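Local atomic coordinates of autophagy protein 5 (Saccharomyces cerevisiae, PDB entry 2DYO), a protein that takes part in autophagic vesicle formation and cytoplasm-to-vacuole transport, and is required for selective autophagy of the nucleus and of mitochondria. Residues L19-P24 and R120-M125; F75-N80 and I134-S139. All blocks are in the same frame, centred on the assembly; numbering follows the deposited sequence.

Contact 1: residues L19-P24 and R120-M125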
loop_
_atom_site.group_PDB
_atom_site.type_symbol
_atom_site.label_atom_id
_atom_site.label_comp_id
_atom_site.label_asym_id
_atom_site.label_seq_id
_atom_site.Cartn_x
_atom_site.Cartn_y
_atom_site.Cartn_z
ATOM N N LEU A 19 2.873 -8.516 -12.100
ATOM C CA LEU A 19 3.709 -9.501 -12.760
ATOM C C LEU A 19 4.967 -9.693 -11.935
ATOM O O LEU A 19 5.840 -8.827 -11.907
ATOM C CB LEU A 19 4.076 -9.027 -14.171
ATOM C CG LEU A 19 4.821 -10.048 -15.033
ATOM C CD1 LEU A 19 3.981 -11.313 -15.151
ATOM C CD2 LEU A 19 5.118 -9.453 -16.411
ATOM N N VAL A 20 5.053 -10.826 -11.248
ATOM C CA VAL A 20 6.218 -11.117 -10.428
ATOM C C VAL A 20 7.201 -12.012 -11.173
ATOM O O VAL A 20 6.819 -13.040 -11.737
ATOM C CB VAL A 20 5.818 -11.818 -9.107
ATOM C CG1 VAL A 20 7.068 -12.141 -8.292
ATOM C CG2 VAL A 20 4.882 -10.922 -8.302
ATOM N N SER A 21 8.467 -11.616 -11.174
ATOM C CA SER A 21 9.501 -12.404 -11.826
ATOM C C SER A 21 10.532 -12.796 -10.780
ATOM O O SER A 21 10.945 -11.975 -9.960
ATOM C CB SER A 21 10.172 -11.598 -12.936
ATOM O OG SER A 21 10.808 -10.454 -12.401
ATOM N N ILE A 22 10.941 -14.058 -10.810
ATOM C CA ILE A 22 11.922 -14.579 -9.865
ATOM C C ILE A 22 13.287 -14.610 -10.539
ATOM O O ILE A 22 13.481 -15.357 -11.497
ATOM C CB ILE A 22 11.563 -16.020 -9.437
ATOM C CG1 ILE A 22 10.101 -16.082 -8.981
ATOM C CG2 ILE A 22 12.503 -16.489 -8.336
ATOM C CD1 ILE A 22 9.759 -15.134 -7.845
ATOM N N ASP A 23 14.230 -13.806 -10.048
ATOM C CA ASP A 23 15.564 -13.784 -10.641
ATOM C C ASP A 23 16.160 -15.184 -10.695
ATOM O O ASP A 23 15.983 -15.978 -9.776
ATOM C CB ASP A 23 16.505 -12.867 -9.859
ATOM C CG ASP A 23 16.357 -11.408 -10.247
ATOM O OD1 ASP A 23 17.226 -10.603 -9.853
ATOM O OD2 ASP A 23 15.374 -11.063 -10.941
ATOM N N PRO A 24 16.879 -15.500 -11.781
ATOM C CA PRO A 24 17.500 -16.819 -11.943
ATOM C C PRO A 24 18.434 -17.198 -10.795
ATOM O O PRO A 24 18.710 -18.378 -10.574
ATOM C CB PRO A 24 18.222 -16.700 -13.287
ATOM C CG PRO A 24 18.526 -15.235 -13.386
ATOM C CD PRO A 24 17.247 -14.608 -12.893
ATOM N N ARG A 120 5.137 -4.424 -12.281
ATOM C CA ARG A 120 6.175 -5.412 -12.521
ATOM C C ARG A 120 7.104 -5.493 -11.317
ATOM O O ARG A 120 7.759 -4.514 -10.960
ATOM C CB ARG A 120 6.958 -5.025 -13.774
ATOM C CG ARG A 120 7.598 -6.192 -14.487
ATOM C CD ARG A 120 7.794 -5.872 -15.960
ATOM N NE ARG A 120 7.988 -7.084 -16.749
ATOM C CZ ARG A 120 7.864 -7.144 -18.070
ATOM N NH1 ARG A 120 7.545 -6.055 -18.759
ATOM N NH2 ARG A 120 8.048 -8.296 -18.703
ATOM N N ILE A 121 7.156 -6.666 -10.692
ATOM C CA ILE A 121 7.988 -6.877 -9.512
ATOM C C ILE A 121 8.959 -8.039 -9.707
ATOM O O ILE A 121 8.585 -9.095 -10.217
ATOM C CB ILE A 121 7.116 -7.169 -8.277
ATOM C CG1 ILE A 121 6.273 -5.939 -7.934
ATOM C CG2 ILE A 121 7.994 -7.598 -7.103
ATOM C CD1 ILE A 121 7.082 -4.722 -7.538
ATOM N N HIS A 122 10.199 -7.838 -9.279
ATOM C CA HIS A 122 11.234 -8.856 -9.404
ATOM C C HIS A 122 11.792 -9.202 -8.025
ATOM O O HIS A 122 12.167 -8.313 -7.260
ATOM C CB HIS A 122 12.367 -8.338 -10.298
ATOM C CG HIS A 122 11.889 -7.654 -11.543
ATOM N ND1 HIS A 122 11.950 -8.239 -12.790
ATOM C CD2 HIS A 122 11.310 -6.443 -11.726
ATOM C CE1 HIS A 122 11.428 -7.421 -13.687
ATOM N NE2 HIS A 122 11.031 -6.323 -13.068
ATOM N N LEU A 123 11.836 -10.495 -7.714
ATOM C CA LEU A 123 12.366 -10.969 -6.437
ATOM C C LEU A 123 13.870 -11.146 -6.640
ATOM O O LEU A 123 14.292 -11.909 -7.510
ATOM C CB LEU A 123 11.741 -12.318 -6.071
ATOM C CG LEU A 123 11.542 -12.733 -4.605
ATOM C CD1 LEU A 123 11.715 -14.230 -4.512
ATOM C CD2 LEU A 123 12.522 -12.032 -3.678
ATOM N N VAL A 124 14.667 -10.457 -5.830
ATOM C CA VAL A 124 16.122 -10.514 -5.941
ATOM C C VAL A 124 16.816 -10.904 -4.631
ATOM O O VAL A 124 16.222 -10.831 -3.555
ATOM C CB VAL A 124 16.670 -9.139 -6.394
ATOM C CG1 VAL A 124 18.179 -9.181 -6.515
ATOM C CG2 VAL A 124 16.043 -8.748 -7.718
ATOM N N MET A 125 18.075 -11.329 -4.733
ATOM C CA MET A 125 18.859 -11.699 -3.558
ATOM C C MET A 125 20.230 -11.036 -3.627
ATOM O O MET A 125 20.641 -10.558 -4.685
ATOM C CB MET A 125 19.034 -13.215 -3.467
ATOM C CG MET A 125 19.887 -13.819 -4.567
ATOM S SD MET A 125 20.364 -15.502 -4.146
ATOM C CE MET A 125 18.907 -16.397 -4.610
HETATM O O HOH W 1 19.084 -11.899 -7.585
HETATM O O HOH W 2 13.331 -10.609 -12.269
#
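Leu19-Ile22 and Arg120-Met125 run as parallel neighbours, their axes 4.6 Å apart at an angle of 23°, and four hydrogen bonds zigzag between them: Ile121 N to Leu19 O (2.8 Å), Ser21 N to Ile121 O, Leu123 N to Ser21 O, and a longer one from Asp23 N to Leu123 O (3.2 Å). On one face Val20, Ile22, Ile121 and Leu123, branched and apolar, turn into the core; Ile22 CD1 lies 3.9 Å from Leu123 CB, and both side chains reach Ile55. Strands 15-22 and 118-126, first and last of the first ubiquitin-like domain, pair in parallel inside its sheet, with helix 52-59 across this apolar face. The other face carries Ser21, Arg120 and His122, polar residues suited to water, and Leu19, an apolar patch that also meets an aromatic side chain of another protein's chain. Leu19, CG anti to the backbone N (chi1 -173°), lays CD2 over one face of the Arg120 guanidinium, 3.7 Å from Arg120 NE. Ser21 OG lies 2.5 Å from His122 ND1, oblique to the ring. Water 2, in that ring's plane at its edge, joins His122 ND1 (2.8 Å) to Asp23 OD2, donating to the carboxylate. Asp23 OD1 accepts from water 1, which accepts from Met125 N.

Contact 2: residues F75-N80 and I134-S139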
loop_
_atom_site.group_PDB
_atom_site.type_symbol
_atom_site.label_atom_id
_atom_site.label_comp_id
_atom_site.label_asym_id
_atom_site.label_seq_id
_atom_site.Cartn_x
_atom_site.Cartn_y
_atom_site.Cartn_z
ATOM N N PHE A 75 16.898 -11.154 0.799
ATOM C CA PHE A 75 15.913 -11.117 -0.280
ATOM C C PHE A 75 15.083 -9.840 -0.216
ATOM O O PHE A 75 14.676 -9.411 0.863
ATOM C CB PHE A 75 14.976 -12.320 -0.174
ATOM C CG PHE A 75 15.681 -13.647 -0.142
ATOM C CD1 PHE A 75 15.174 -14.692 0.623
ATOM C CD2 PHE A 75 16.839 -13.860 -0.883
ATOM C CE1 PHE A 75 15.809 -15.930 0.655
ATOM C CE2 PHE A 75 17.483 -15.095 -0.859
ATOM C CZ PHE A 75 16.965 -16.131 -0.088
ATOM N N TRP A 76 14.833 -9.241 -1.376
ATOM C CA TRP A 76 14.029 -8.024 -1.452
ATOM C C TRP A 76 13.437 -7.858 -2.848
ATOM O O TRP A 76 13.864 -8.524 -3.799
ATOM C CB TRP A 76 14.869 -6.796 -1.064
ATOM C CG TRP A 76 15.973 -6.428 -2.015
ATOM C CD1 TRP A 76 15.874 -5.638 -3.123
ATOM C CD2 TRP A 76 17.350 -6.819 -1.925
ATOM N NE1 TRP A 76 17.103 -5.508 -3.726
ATOM C CE2 TRP A 76 18.026 -6.224 -3.013
ATOM C CE3 TRP A 76 18.078 -7.616 -1.030
ATOM C CZ2 TRP A 76 19.398 -6.399 -3.232
ATOM C CZ3 TRP A 76 19.444 -7.792 -1.248
ATOM C CH2 TRP A 76 20.086 -7.185 -2.342
ATOM N N PHE A 77 12.440 -6.986 -2.966
ATOM C CA PHE A 77 11.794 -6.751 -4.248
ATOM C C PHE A 77 12.393 -5.583 -4.999
ATOM O O PHE A 77 12.926 -4.644 -4.406
ATOM C CB PHE A 77 10.301 -6.481 -4.071
ATOM C CG PHE A 77 9.536 -7.627 -3.486
ATOM C CD1 PHE A 77 9.058 -7.564 -2.180
ATOM C CD2 PHE A 77 9.257 -8.756 -4.249
ATOM C CE1 PHE A 77 8.311 -8.606 -1.644
ATOM C CE2 PHE A 77 8.506 -9.807 -3.720
ATOM C CZ PHE A 77 8.033 -9.726 -2.414
ATOM N N GLU A 78 12.289 -5.647 -6.319
ATOM C CA GLU A 78 12.789 -4.590 -7.172
ATOM C C GLU A 78 11.828 -4.311 -8.314
ATOM O O GLU A 78 11.027 -5.164 -8.698
ATOM C CB GLU A 78 14.175 -4.951 -7.716
ATOM C CG GLU A 78 15.306 -4.446 -6.839
ATOM C CD GLU A 78 16.678 -4.798 -7.378
ATOM O OE1 GLU A 78 16.832 -4.889 -8.615
ATOM O OE2 GLU A 78 17.607 -4.966 -6.561
ATOM N N HIS A 79 11.899 -3.092 -8.827
ATOM C CA HIS A 79 11.075 -2.661 -9.942
ATOM C C HIS A 79 12.026 -1.911 -10.863
ATOM O O HIS A 79 12.596 -0.888 -10.484
ATOM C CB HIS A 79 9.945 -1.749 -9.460
ATOM C CG HIS A 79 9.128 -1.163 -10.570
ATOM N ND1 HIS A 79 9.450 0.030 -11.181
ATOM C CD2 HIS A 79 8.017 -1.618 -11.195
ATOM C CE1 HIS A 79 8.572 0.285 -12.134
ATOM N NE2 HIS A 79 7.692 -0.700 -12.164
ATOM N N ASN A 80 12.210 -2.443 -12.064
ATOM C CA ASN A 80 13.120 -1.846 -13.029
ATOM C C ASN A 80 14.493 -1.610 -12.398
ATOM O O ASN A 80 15.043 -0.513 -12.470
ATOM C CB ASN A 80 12.547 -0.530 -13.573
ATOM C CG ASN A 80 11.329 -0.745 -14.467
ATOM O OD1 ASN A 80 11.173 -1.805 -15.079
ATOM N ND2 ASN A 80 10.473 0.268 -14.560
ATOM N N ILE A 134 14.203 -3.047 4.163
ATOM C CA ILE A 134 14.001 -4.077 5.171
ATOM C C ILE A 134 13.889 -5.372 4.378
ATOM O O ILE A 134 12.973 -5.524 3.572
ATOM C CB ILE A 134 12.680 -3.882 5.937
ATOM C CG1 ILE A 134 12.660 -2.512 6.616
ATOM C CG2 ILE A 134 12.506 -5.002 6.957
ATOM C CD1 ILE A 134 11.343 -2.215 7.316
ATOM N N PRO A 135 14.812 -6.319 4.597
ATOM C CA PRO A 135 14.787 -7.596 3.875
ATOM C C PRO A 135 13.541 -8.442 4.139
ATOM O O PRO A 135 12.888 -8.305 5.173
ATOM C CB PRO A 135 16.073 -8.280 4.346
ATOM C CG PRO A 135 16.209 -7.789 5.758
ATOM C CD PRO A 135 15.864 -6.316 5.632
ATOM N N ILE A 136 13.209 -9.310 3.185
ATOM C CA ILE A 136 12.061 -10.197 3.317
ATOM C C ILE A 136 12.463 -11.283 4.310
ATOM O O ILE A 136 13.434 -12.003 4.091
ATOM C CB ILE A 136 11.702 -10.830 1.960
ATOM C CG1 ILE A 136 11.284 -9.722 0.986
ATOM C CG2 ILE A 136 10.593 -11.863 2.136
ATOM C CD1 ILE A 136 11.298 -10.129 -0.483
ATOM N N ALA A 137 11.712 -11.403 5.398
ATOM C CA ALA A 137 12.040 -12.370 6.436
ATOM C C ALA A 137 11.502 -13.784 6.270
ATOM O O ALA A 137 10.633 -14.060 5.442
ATOM C CB ALA A 137 11.607 -11.821 7.796
ATOM N N SER A 138 12.063 -14.671 7.085
ATOM C CA SER A 138 11.677 -16.073 7.139
ATOM C C SER A 138 10.636 -16.153 8.254
ATOM O O SER A 138 9.844 -17.095 8.327
ATOM C CB SER A 138 12.895 -16.943 7.479
ATOM O OG SER A 138 13.577 -16.458 8.630
ATOM N N SER A 139 10.654 -15.145 9.123
ATOM C CA SER A 139 9.713 -15.039 10.236
ATOM C C SER A 139 8.334 -14.740 9.646
ATOM O O SER A 139 8.105 -13.645 9.129
ATOM C CB SER A 139 10.150 -13.901 11.169
ATOM O OG SER A 139 9.262 -13.750 12.261
HETATM O O HOH W 3 16.021 -11.547 3.554
#
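Phe75 O and Ile136 N form the direct hydrogen bond of this contact, 2.7 Å long and almost straight at the hydrogen (178°), with the donor tilted 20° from the carbonyl plane. Water 3 makes a second polar link, donating to Ile136 O (2.7 Å) and accepting from Phe75 N, so both backbone polar groups of Phe75 are joined to Ile136. Within the strand, Trp76 NE1 donates to Glu78 OE2 on its anti side (2.9 Å). The apolar contacts centre on Ile136. With CG1 anti to its carbonyl carbon (chi1 -63°) and the chain then extended to CD1, Ile136 sends its terminal methyl over one face of the Phe77 ring. This is a CH-pi contact, CD1 standing 3.8 Å from the ring centroid and offset toward the rim. The same methyl meets Trp76 CA at 3.6 Å, while nearer the backbone Ile136 CB faces Phe75 CB at 4.2 Å. A long, branched aliphatic chain suits this buried place, since it spans from the strand's backbone to the aromatic ring. Beyond the pair, Ile136 also packs on Leu123 of strand 118-126 and Met52 of helix 52-59, and Gln142, at the start of helix 142-159, hydrogen-bonds Pro135 O and Ala137 N.

The centres of contacts 1 and 2 are about 10 Å apart, and both reach the mixed five-stranded sheet of the first ubiquitin-like domain; three of the four segments lie on its strands, and 134-139 is loop. Along the chain their segments alternate: 19-24, 75-80, 120-125, 134-139. Strand 118-126 lies between the other two strands, parallel to 15-22 and antiparallel to 74-79; probable hydrogen bonds from Glu78 N to His122 O and from Val124 N to Trp76 O make the second pairing. Ile121 and Phe77 pack together on the core side. Contact 1 is the parallel pairing inside the sheet, whereas contact 2 lays the segment leading to helix 142-159 against it, joining the ubiquitin-like domain to the start of the helical region.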